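Side-chain contact in 2-(hydroxymethyl)glutarate dehydrogenase (Eubacterium barkeri, PDB 3CKY), which catalyses the reversible NAD-dependent interconversion of 2-formylglutarate and (S)-2-hydroxymethylglutarate in the fermentation of nicotinate: residues 71-74 against 75-79. Residues are numbered along the deposited sequence; the frame is centred on the assembly and turned at random.
Sequences AGIV and ETVMN
Residues 71-74 and 75-79 follow one another along one short alpha-helix, in which the amides of Glu75, Thr76, Val77 and Met78 bond in the regular i to i+4 pattern to the carbonyls of Ala71, Gly72, Ile73 and Val74; the bond from Val77 N to Ile73 O is 2.8 Å long and fairly straight, at 167°. Gly72 O is gripped twice. Besides the amide of Thr76, it accepts the hydroxyl of that residue, with Thr76 OG1 3.1 Å from Gly72 O, and the two donors come from opposite faces of the carbonyl plane. The threonine suits this exposed place because its OG1, set beside its own backbone N (chi1 -64°), reaches back one turn and satisfies its polar group on the helix itself. Glu75 also lies on the solvent side; its methylene CG passes 3.5 Å from Ala71 O, while the extended chain carries the carboxylate outward.

The larger apolar residues face the protein, Val74 and Met78 buried and Ile73 and Val77 at the border. Ile73 CG2 lies 4.0 Å from Val77 CG2, the side chains slanting across each other; compact branched methyls suit this half-covered edge. Val74 and Met78 instead run alongside and point the same way, with Val74 CG1 4.0 Å from Met78 CG. Valine brings no polar group to satisfy in its buried site. The unbranched, flexible thioether bends beyond CG (chi2 -55°) and again at the next bond, following its neighbours Val84, Leu85, Met108 and Tyr119.

Within the Rossmann-type NAD-binding domain this helix follows strand 63-66. Asn70 OD1 accepts the amide of Ile73. Leu68 touches Ile73, Val74 and Val77; Met108 of helix 102-114 and Tyr119 of strand 118-125 pack against Val74 and Met78, and helix 84-87 adjoins Val77 and Met78.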
ATOM      1  N   ALA A  71     -14.665 -17.858 -10.370  1.00 65.98           N
ATOM      2  CA  ALA A  71     -16.063 -17.784  -9.927  1.00 65.90           C
ATOM      3  C   ALA A  71     -17.037 -17.531 -11.080  1.00 65.87           C
ATOM      4  O   ALA A  71     -18.178 -17.981 -11.046  1.00 65.54           O
ATOM      5  CB  ALA A  71     -16.229 -16.710  -8.864  1.00 65.63           C
ATOM      6  N   GLY A  72     -16.581 -16.796 -12.087  1.00 65.91           N
ATOM      7  CA  GLY A  72     -17.386 -16.521 -13.262  1.00 66.07           C
ATOM      8  C   GLY A  72     -17.718 -17.779 -14.046  1.00 66.07           C
ATOM      9  O   GLY A  72     -18.843 -17.945 -14.511  1.00 65.77           O
ATOM     10  N   ILE A  73     -16.733 -18.664 -14.183  1.00 66.21           N
ATOM     11  CA  ILE A  73     -16.914 -19.916 -14.917  1.00 66.47           C
ATOM     12  C   ILE A  73     -17.734 -20.905 -14.092  1.00 66.62           C
ATOM     13  O   ILE A  73     -18.529 -21.658 -14.644  1.00 66.47           O
ATOM     14  CB  ILE A  73     -15.559 -20.528 -15.338  1.00 66.46           C
ATOM     15  CG1 ILE A  73     -14.864 -19.598 -16.339  1.00 66.45           C
ATOM     16  CG2 ILE A  73     -15.750 -21.912 -15.961  1.00 66.17           C
ATOM     17  CD1 ILE A  73     -13.462 -20.011 -16.701  1.00 66.59           C
ATOM     18  N   VAL A  74     -17.547 -20.890 -12.772  1.00 67.06           N
ATOM     19  CA  VAL A  74     -18.388 -21.669 -11.862  1.00 67.31           C
ATOM     20  C   VAL A  74     -19.871 -21.318 -12.074  1.00 67.72           C
ATOM     21  O   VAL A  74     -20.689 -22.212 -12.277  1.00 67.65           O
ATOM     22  CB  VAL A  74     -17.983 -21.461 -10.382  1.00 67.23           C
ATOM     23  CG1 VAL A  74     -19.007 -22.094  -9.442  1.00 66.58           C
ATOM     24  CG2 VAL A  74     -16.570 -22.034 -10.126  1.00 67.08           C
ATOM     25  N   GLU A  75     -20.209 -20.027 -12.056  1.00 67.98           N
ATOM     26  CA  GLU A  75     -21.599 -19.594 -12.244  1.00 68.57           C
ATOM     27  C   GLU A  75     -22.144 -20.025 -13.600  1.00 68.62           C
ATOM     28  O   GLU A  75     -23.290 -20.479 -13.709  1.00 68.20           O
ATOM     29  CB  GLU A  75     -21.743 -18.079 -12.131  1.00 68.66           C
ATOM     30  CG  GLU A  75     -21.617 -17.537 -10.730  1.00 69.46           C
ATOM     31  CD  GLU A  75     -22.034 -16.081 -10.640  1.00 69.77           C
ATOM     32  OE1 GLU A  75     -21.143 -15.205 -10.491  1.00 72.34           O
ATOM     33  OE2 GLU A  75     -23.251 -15.814 -10.731  1.00 70.94           O
ATOM     34  N   THR A  76     -21.316 -19.880 -14.631  1.00 68.82           N
ATOM     35  CA  THR A  76     -21.722 -20.265 -15.969  1.00 69.04           C
ATOM     36  C   THR A  76     -21.995 -21.767 -16.025  1.00 69.23           C
ATOM     37  O   THR A  76     -23.040 -22.191 -16.512  1.00 69.40           O
ATOM     38  CB  THR A  76     -20.665 -19.890 -17.028  1.00 69.03           C
ATOM     39  OG1 THR A  76     -20.517 -18.465 -17.083  1.00 68.93           O
ATOM     40  CG2 THR A  76     -21.084 -20.406 -18.400  1.00 68.85           C
ATOM     41  N   VAL A  77     -21.062 -22.564 -15.519  1.00 69.46           N
ATOM     42  CA  VAL A  77     -21.205 -24.017 -15.535  1.00 69.74           C
ATOM     43  C   VAL A  77     -22.385 -24.483 -14.677  1.00 70.12           C
ATOM     44  O   VAL A  77     -23.182 -25.316 -15.108  1.00 70.19           O
ATOM     45  CB  VAL A  77     -19.902 -24.717 -15.063  1.00 69.67           C
ATOM     46  CG1 VAL A  77     -20.141 -26.195 -14.783  1.00 69.13           C
ATOM     47  CG2 VAL A  77     -18.804 -24.530 -16.104  1.00 69.15           C
ATOM     48  N   MET A  78     -22.502 -23.931 -13.474  1.00 70.74           N
ATOM     49  CA  MET A  78     -23.486 -24.412 -12.508  1.00 71.15           C
ATOM     50  C   MET A  78     -24.855 -23.832 -12.752  1.00 71.53           C
ATOM     51  O   MET A  78     -25.834 -24.565 -12.855  1.00 71.43           O
ATOM     52  CB  MET A  78     -23.059 -24.061 -11.081  1.00 71.21           C
ATOM     53  CG  MET A  78     -21.788 -24.751 -10.631  1.00 71.71           C
ATOM     54  SD  MET A  78     -21.856 -26.544 -10.796  1.00 71.61           S
ATOM     55  CE  MET A  78     -23.116 -26.961  -9.608  1.00 71.88           C
ATOM     56  N   ASN A  79     -24.908 -22.505 -12.826  1.00 72.13           N
ATOM     57  CA  ASN A  79     -26.162 -21.767 -12.809  1.00 72.22           C
ATOM     58  C   ASN A  79     -26.563 -21.246 -14.188  1.00 72.44           C
ATOM     59  O   ASN A  79     -27.723 -20.890 -14.405  1.00 72.74           O
ATOM     60  CB  ASN A  79     -26.031 -20.601 -11.811  1.00 72.37           C
ATOM     61  CG  ASN A  79     -27.369 -19.989 -11.431  1.00 72.95           C
ATOM     62  OD1 ASN A  79     -27.431 -18.828 -11.010  1.00 75.25           O
ATOM     63  ND2 ASN A  79     -28.451 -20.760 -11.578  1.00 74.09           N
TER